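Side-chain contacts in ribonuclease J (Methanolobus psychrophilus R15, PDB 5HAB), which probably acts as an exoribonuclease of the metallo-beta-lactamase and beta-CASP family, degrading RNA: residues C102-G105 with A106-I110; A132-K135 with H136-S140. The protein carries 1 engineered substitution. One frame throughout, in Å; residues are numbered along the deposited sequence.

Interaction 1 (C102-G105 with A106-I110); sequences CTHG and ALDHI. Engineered in segment 106-110: Ala106 (natural residue His). With nucleotides of chain D.
The imidazoles of His104 and His109 form an offset stack, their centroids 3.6 Å apart and their planes only 9° from parallel. His109 ND1 sits over the centre of the His104 ring, whereas His104 NE2 lies above His109 toward the rim. At the edge of His104, in its plane, comes Asp108 OD1, 3.3 Å from CE1. Near the same plane, Ala106 N donates to His104 ND1 (3.0 Å, 164°); with CG tucked between the backbone N and the carbonyl carbon (chi1 64°), ND1 can face that amide, and the bond helps to hold the ring's rotation. NE2 of His104 is hydrogen-bonded to OD2 of Asp196, NE2 of His109 to NE2 of His432. Residues 104-109 form the HxHxDH signature of the metallo-beta-lactamase fold, whose counterparts in relatives bind zinc; its second histidine is here the engineered Ala106. Ala106 is the N-cap, its O accepting from both His109 N and Ile110 N, and the next amide, Leu107 N, donates to OP2 of nucleotide A3 of chain D (3.1 Å). Away from the RNA, Ile110 CG2 packs against Cys102 SG at 3.8 Å. The turn thus links strand 96-102 to helix 107-110, with Cys102 and Ile110 both resting on Ile134 of helix 128-138.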
loop_
_atom_site.group_PDB
_atom_site.type_symbol
_atom_site.label_atom_id
_atom_site.label_comp_id
_atom_site.label_asym_id
_atom_site.label_seq_id
_atom_site.Cartn_x
_atom_site.Cartn_y
_atom_site.Cartn_z
ATOM N N CYS B 102 -34.232 -7.989 13.370
ATOM C CA CYS B 102 -33.330 -6.979 12.835
ATOM C C CYS B 102 -32.594 -6.314 13.986
ATOM O O CYS B 102 -33.203 -5.615 14.798
ATOM C CB CYS B 102 -34.088 -5.945 12.016
ATOM S SG CYS B 102 -34.728 -6.587 10.465
ATOM N N THR B 103 -31.281 -6.525 14.052
ATOM C CA THR B 103 -30.513 -6.083 15.209
ATOM C C THR B 103 -30.272 -4.576 15.194
ATOM O O THR B 103 -29.969 -3.991 16.232
ATOM C CB THR B 103 -29.159 -6.808 15.294
ATOM O OG1 THR B 103 -28.536 -6.800 14.006
ATOM C CG2 THR B 103 -29.354 -8.248 15.752
ATOM N N HIS B 104 -30.417 -3.953 14.027
ATOM C CA HIS B 104 -30.455 -2.490 13.946
ATOM C C HIS B 104 -31.019 -2.038 12.606
ATOM O O HIS B 104 -31.368 -2.861 11.759
ATOM C CB HIS B 104 -29.062 -1.868 14.176
ATOM C CG HIS B 104 -28.045 -2.226 13.135
ATOM N ND1 HIS B 104 -28.195 -1.910 11.803
ATOM C CD2 HIS B 104 -26.842 -2.839 13.241
ATOM C CE1 HIS B 104 -27.142 -2.334 11.128
ATOM N NE2 HIS B 104 -26.304 -2.900 11.979
ATOM N N GLY B 105 -31.073 -0.725 12.398
ATOM C CA GLY B 105 -31.785 -0.180 11.260
ATOM C C GLY B 105 -30.990 0.366 10.089
ATOM O O GLY B 105 -31.549 1.066 9.244
ATOM N N ALA B 106 -29.703 0.041 10.014
ATOM C CA ALA B 106 -28.885 0.477 8.883
ATOM C C ALA B 106 -29.097 -0.478 7.714
ATOM O O ALA B 106 -29.562 -1.603 7.913
ATOM C CB ALA B 106 -27.418 0.541 9.269
ATOM N N LEU B 107 -28.738 -0.043 6.507
ATOM C CA LEU B 107 -29.073 -0.786 5.286
ATOM C C LEU B 107 -28.416 -2.158 5.164
ATOM O O LEU B 107 -28.891 -3.004 4.413
ATOM C CB LEU B 107 -28.724 0.024 4.036
ATOM C CG LEU B 107 -29.635 1.188 3.637
ATOM C CD1 LEU B 107 -29.238 1.700 2.266
ATOM C CD2 LEU B 107 -31.092 0.765 3.644
ATOM N N ASP B 108 -27.316 -2.381 5.870
ATOM C CA ASP B 108 -26.669 -3.682 5.788
ATOM C C ASP B 108 -27.379 -4.670 6.715
ATOM O O ASP B 108 -26.989 -5.833 6.805
ATOM C CB ASP B 108 -25.177 -3.581 6.122
ATOM C CG ASP B 108 -24.921 -3.339 7.589
ATOM O OD1 ASP B 108 -25.582 -2.463 8.185
ATOM O OD2 ASP B 108 -24.057 -4.040 8.149
ATOM N N HIS B 109 -28.436 -4.208 7.384
ATOM C CA HIS B 109 -29.286 -5.097 8.170
ATOM C C HIS B 109 -30.766 -5.079 7.766
ATOM O O HIS B 109 -31.462 -6.075 7.946
ATOM C CB HIS B 109 -29.171 -4.765 9.656
ATOM C CG HIS B 109 -27.978 -5.378 10.313
ATOM N ND1 HIS B 109 -27.833 -5.450 11.682
ATOM C CD2 HIS B 109 -26.867 -5.945 9.786
ATOM C CE1 HIS B 109 -26.683 -6.036 11.969
ATOM N NE2 HIS B 109 -26.079 -6.345 10.836
ATOM N N ILE B 110 -31.259 -3.972 7.216
ATOM C CA ILE B 110 -32.669 -3.923 6.831
ATOM C C ILE B 110 -32.869 -3.528 5.377
ATOM O O ILE B 110 -34.003 -3.424 4.920
ATOM C CB ILE B 110 -33.477 -2.970 7.739
ATOM C CG1 ILE B 110 -33.099 -1.510 7.475
ATOM C CG2 ILE B 110 -33.314 -3.349 9.203
ATOM C CD1 ILE B 110 -34.080 -0.516 8.063
ATOM P P A D 3 -26.581 3.404 5.985
ATOM O OP1 A D 3 -27.489 4.381 6.640
ATOM O OP2 A D 3 -26.403 2.060 6.585
ATOM O "O5'" A D 3 -27.061 3.196 4.478
ATOM C "C5'" A D 3 -27.531 4.289 3.698
ATOM C "C4'" A D 3 -26.426 4.905 2.876
ATOM O "O4'" A D 3 -26.122 4.077 1.724
ATOM C "C3'" A D 3 -26.718 6.271 2.278
ATOM O "O3'" A D 3 -26.559 7.318 3.217
ATOM C "C2'" A D 3 -25.736 6.347 1.115
ATOM O "O2'" A D 3 -24.441 6.710 1.574
ATOM C "C1'" A D 3 -25.691 4.888 0.650
ATOM N N9 A D 3 -26.536 4.638 -0.537
ATOM C C8 A D 3 -27.826 4.170 -0.610
ATOM N N7 A D 3 -28.277 4.059 -1.840
ATOM C C5 A D 3 -27.212 4.480 -2.628
ATOM C C6 A D 3 -27.041 4.601 -4.023
ATOM N N6 A D 3 -27.983 4.295 -4.920
ATOM N N1 A D 3 -25.849 5.054 -4.474
ATOM C C2 A D 3 -24.898 5.362 -3.584
ATOM N N3 A D 3 -24.938 5.290 -2.257
ATOM C C4 A D 3 -26.135 4.838 -1.837
ATOM P P A D 2 -21.807 -0.308 7.548
ATOM O OP1 A D 2 -21.542 -0.936 8.869
ATOM O OP2 A D 2 -22.847 -0.874 6.652
ATOM O "O5'" A D 2 -22.137 1.231 7.814
ATOM C "C5'" A D 2 -23.315 1.825 7.286
ATOM C "C4'" A D 2 -23.007 3.025 6.426
ATOM O "O4'" A D 2 -21.769 2.809 5.700
ATOM C "C3'" A D 2 -24.032 3.338 5.345
ATOM O "O3'" A D 2 -25.134 4.086 5.836
ATOM C "C2'" A D 2 -23.213 4.075 4.292
ATOM O "O2'" A D 2 -23.061 5.444 4.633
ATOM C "C1'" A D 2 -21.853 3.385 4.415
ATOM N N9 A D 2 -21.652 2.321 3.411
ATOM C C8 A D 2 -21.444 0.984 3.651
ATOM N N7 A D 2 -21.269 0.268 2.568
ATOM C C5 A D 2 -21.354 1.198 1.541
ATOM C C6 A D 2 -21.253 1.068 0.145
ATOM N N6 A D 2 -21.036 -0.097 -0.476
ATOM N N1 A D 2 -21.385 2.191 -0.597
ATOM C C2 A D 2 -21.604 3.357 0.032
ATOM N N3 A D 2 -21.717 3.604 1.335
ATOM C C4 A D 2 -21.576 2.470 2.045
#

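Interaction 2 (A132-K135 with H136-S140); sequences ALIK and HQIDS
This is an intrahelical contact between successive turns, in the last part of helix 128-138 and just beyond it, where the backbone does most of the joining. His136 N reaches Ala132 O at 2.9 Å, Ile138 N reaches Ile134 O at the same length, and Asp139 N closes the series on Lys135 O at 3.1 Å. The bond from Gln137 N to Leu133 O is more bent, at 136°, and the same amide makes a weak second bond to Ile134 O. Side chains follow this pattern. The imidazole of His136 turns one face to Ala132 O, which stands 3.2 Å above the ring plane, toward its rim; a chi1 of -69°, placing CG beside the backbone N, lays the ring back over the preceding turn. Ile134 and Ile138 run side by side, CG2 of the former 4.1 Å from CG1 of the latter, and both rest on Ile113 of helix 113-116. Beyond the helix, where Asp139 leaves helical geometry, Ser140 OG donates to His136 O at 2.6 Å, while Asp139 OD1 forms a salt bridge with Lys147. The i+4 to i bonds are those of an ordinary alpha-helix, whose last turn here is followed by a serine hydroxyl bonded back to a helix carbonyl; the helix is the crossover of the beta-alpha-beta unit of strand 124-126, helix 128-138 and strand 150-152.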
loop_
_atom_site.group_PDB
_atom_site.type_symbol
_atom_site.label_atom_id
_atom_site.label_comp_id
_atom_site.label_asym_id
_atom_site.label_seq_id
_atom_site.Cartn_x
_atom_site.Cartn_y
_atom_site.Cartn_z
ATOM N N ALA B 132 -39.326 1.640 13.834
ATOM C CA ALA B 132 -39.792 2.848 13.168
ATOM C C ALA B 132 -39.197 2.964 11.766
ATOM O O ALA B 132 -39.909 3.281 10.816
ATOM C CB ALA B 132 -39.456 4.080 13.991
ATOM N N LEU B 133 -37.896 2.709 11.637
ATOM C CA LEU B 133 -37.247 2.825 10.328
ATOM C C LEU B 133 -37.754 1.775 9.341
ATOM O O LEU B 133 -37.924 2.055 8.145
ATOM C CB LEU B 133 -35.733 2.700 10.465
ATOM C CG LEU B 133 -35.041 3.839 11.209
ATOM C CD1 LEU B 133 -33.647 3.404 11.615
ATOM C CD2 LEU B 133 -35.012 5.099 10.365
ATOM N N ILE B 134 -37.979 0.565 9.846
ATOM C CA ILE B 134 -38.518 -0.506 9.022
ATOM C C ILE B 134 -39.925 -0.138 8.564
ATOM O O ILE B 134 -40.252 -0.290 7.390
ATOM C CB ILE B 134 -38.509 -1.859 9.752
ATOM C CG1 ILE B 134 -37.075 -2.317 10.027
ATOM C CG2 ILE B 134 -39.219 -2.907 8.912
ATOM C CD1 ILE B 134 -37.006 -3.571 10.879
ATOM N N LYS B 135 -40.762 0.352 9.477
ATOM C CA LYS B 135 -42.111 0.775 9.085
ATOM C C LYS B 135 -42.087 1.872 8.034
ATOM O O LYS B 135 -42.766 1.767 7.009
ATOM C CB LYS B 135 -42.932 1.262 10.286
ATOM C CG LYS B 135 -43.318 0.193 11.269
ATOM C CD LYS B 135 -44.190 0.767 12.366
ATOM C CE LYS B 135 -44.424 -0.254 13.460
ATOM N NZ LYS B 135 -45.195 0.314 14.598
ATOM N N HIS B 136 -41.306 2.919 8.287
ATOM C CA HIS B 136 -41.221 4.033 7.350
ATOM C C HIS B 136 -40.722 3.557 5.993
ATOM O O HIS B 136 -41.082 4.121 4.965
ATOM C CB HIS B 136 -40.319 5.144 7.897
ATOM C CG HIS B 136 -40.898 5.855 9.081
ATOM N ND1 HIS B 136 -40.206 6.817 9.788
ATOM C CD2 HIS B 136 -42.101 5.732 9.691
ATOM C CE1 HIS B 136 -40.962 7.257 10.782
ATOM N NE2 HIS B 136 -42.115 6.614 10.743
ATOM N N GLN B 137 -39.901 2.513 5.991
ATOM C CA GLN B 137 -39.360 2.006 4.737
ATOM C C GLN B 137 -40.375 1.138 3.985
ATOM O O GLN B 137 -40.520 1.266 2.771
ATOM C CB GLN B 137 -38.075 1.227 4.999
ATOM C CG GLN B 137 -37.598 0.394 3.836
ATOM C CD GLN B 137 -36.220 -0.180 4.083
ATOM O OE1 GLN B 137 -36.081 -1.272 4.634
ATOM N NE2 GLN B 137 -35.190 0.555 3.673
ATOM N N ILE B 138 -41.044 0.234 4.700
ATOM C CA ILE B 138 -42.052 -0.645 4.105
ATOM C C ILE B 138 -43.141 0.167 3.408
ATOM O O ILE B 138 -43.591 -0.179 2.312
ATOM C CB ILE B 138 -42.671 -1.582 5.165
ATOM C CG1 ILE B 138 -41.634 -2.589 5.669
ATOM C CG2 ILE B 138 -43.887 -2.302 4.604
ATOM C CD1 ILE B 138 -41.120 -3.519 4.597
ATOM N N ASP B 139 -43.548 1.260 4.050
ATOM C CA ASP B 139 -44.543 2.171 3.492
ATOM C C ASP B 139 -43.922 3.078 2.432
ATOM O O ASP B 139 -44.260 4.257 2.339
ATOM C CB ASP B 139 -45.190 3.018 4.594
ATOM C CG ASP B 139 -45.716 2.179 5.748
ATOM O OD1 ASP B 139 -45.953 0.967 5.546
ATOM O OD2 ASP B 139 -45.899 2.734 6.856
ATOM N N SER B 140 -43.003 2.532 1.645
ATOM C CA SER B 140 -42.296 3.317 0.644
ATOM C C SER B 140 -41.935 2.460 -0.564
ATOM O O SER B 140 -40.855 2.600 -1.138
ATOM C CB SER B 140 -41.033 3.944 1.242
ATOM O OG SER B 140 -41.319 4.653 2.438
#

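The two contacts lie in series along the chain, their centres about 12 Å apart, and meet through a largely apolar seam. Cys102 SG of interaction 1 approaches Ile134 CD1 of interaction 2 at 3.8 Å, and Ile110 CG2 lies 4.0 Å from Ile134 CG1. Leu133 adds a methyl against a backbone carbonyl, its CD1 3.9 Å from Gly105 O. Helix 128-138 therefore backs the loop that carries the signature motif. The roles differ: residues 106-108 of interaction 1 meet the RNA directly, whereas the nearest atom of interaction 2 is about 7 Å from it, so this part of the helix packs behind the motif and does not itself touch the RNA.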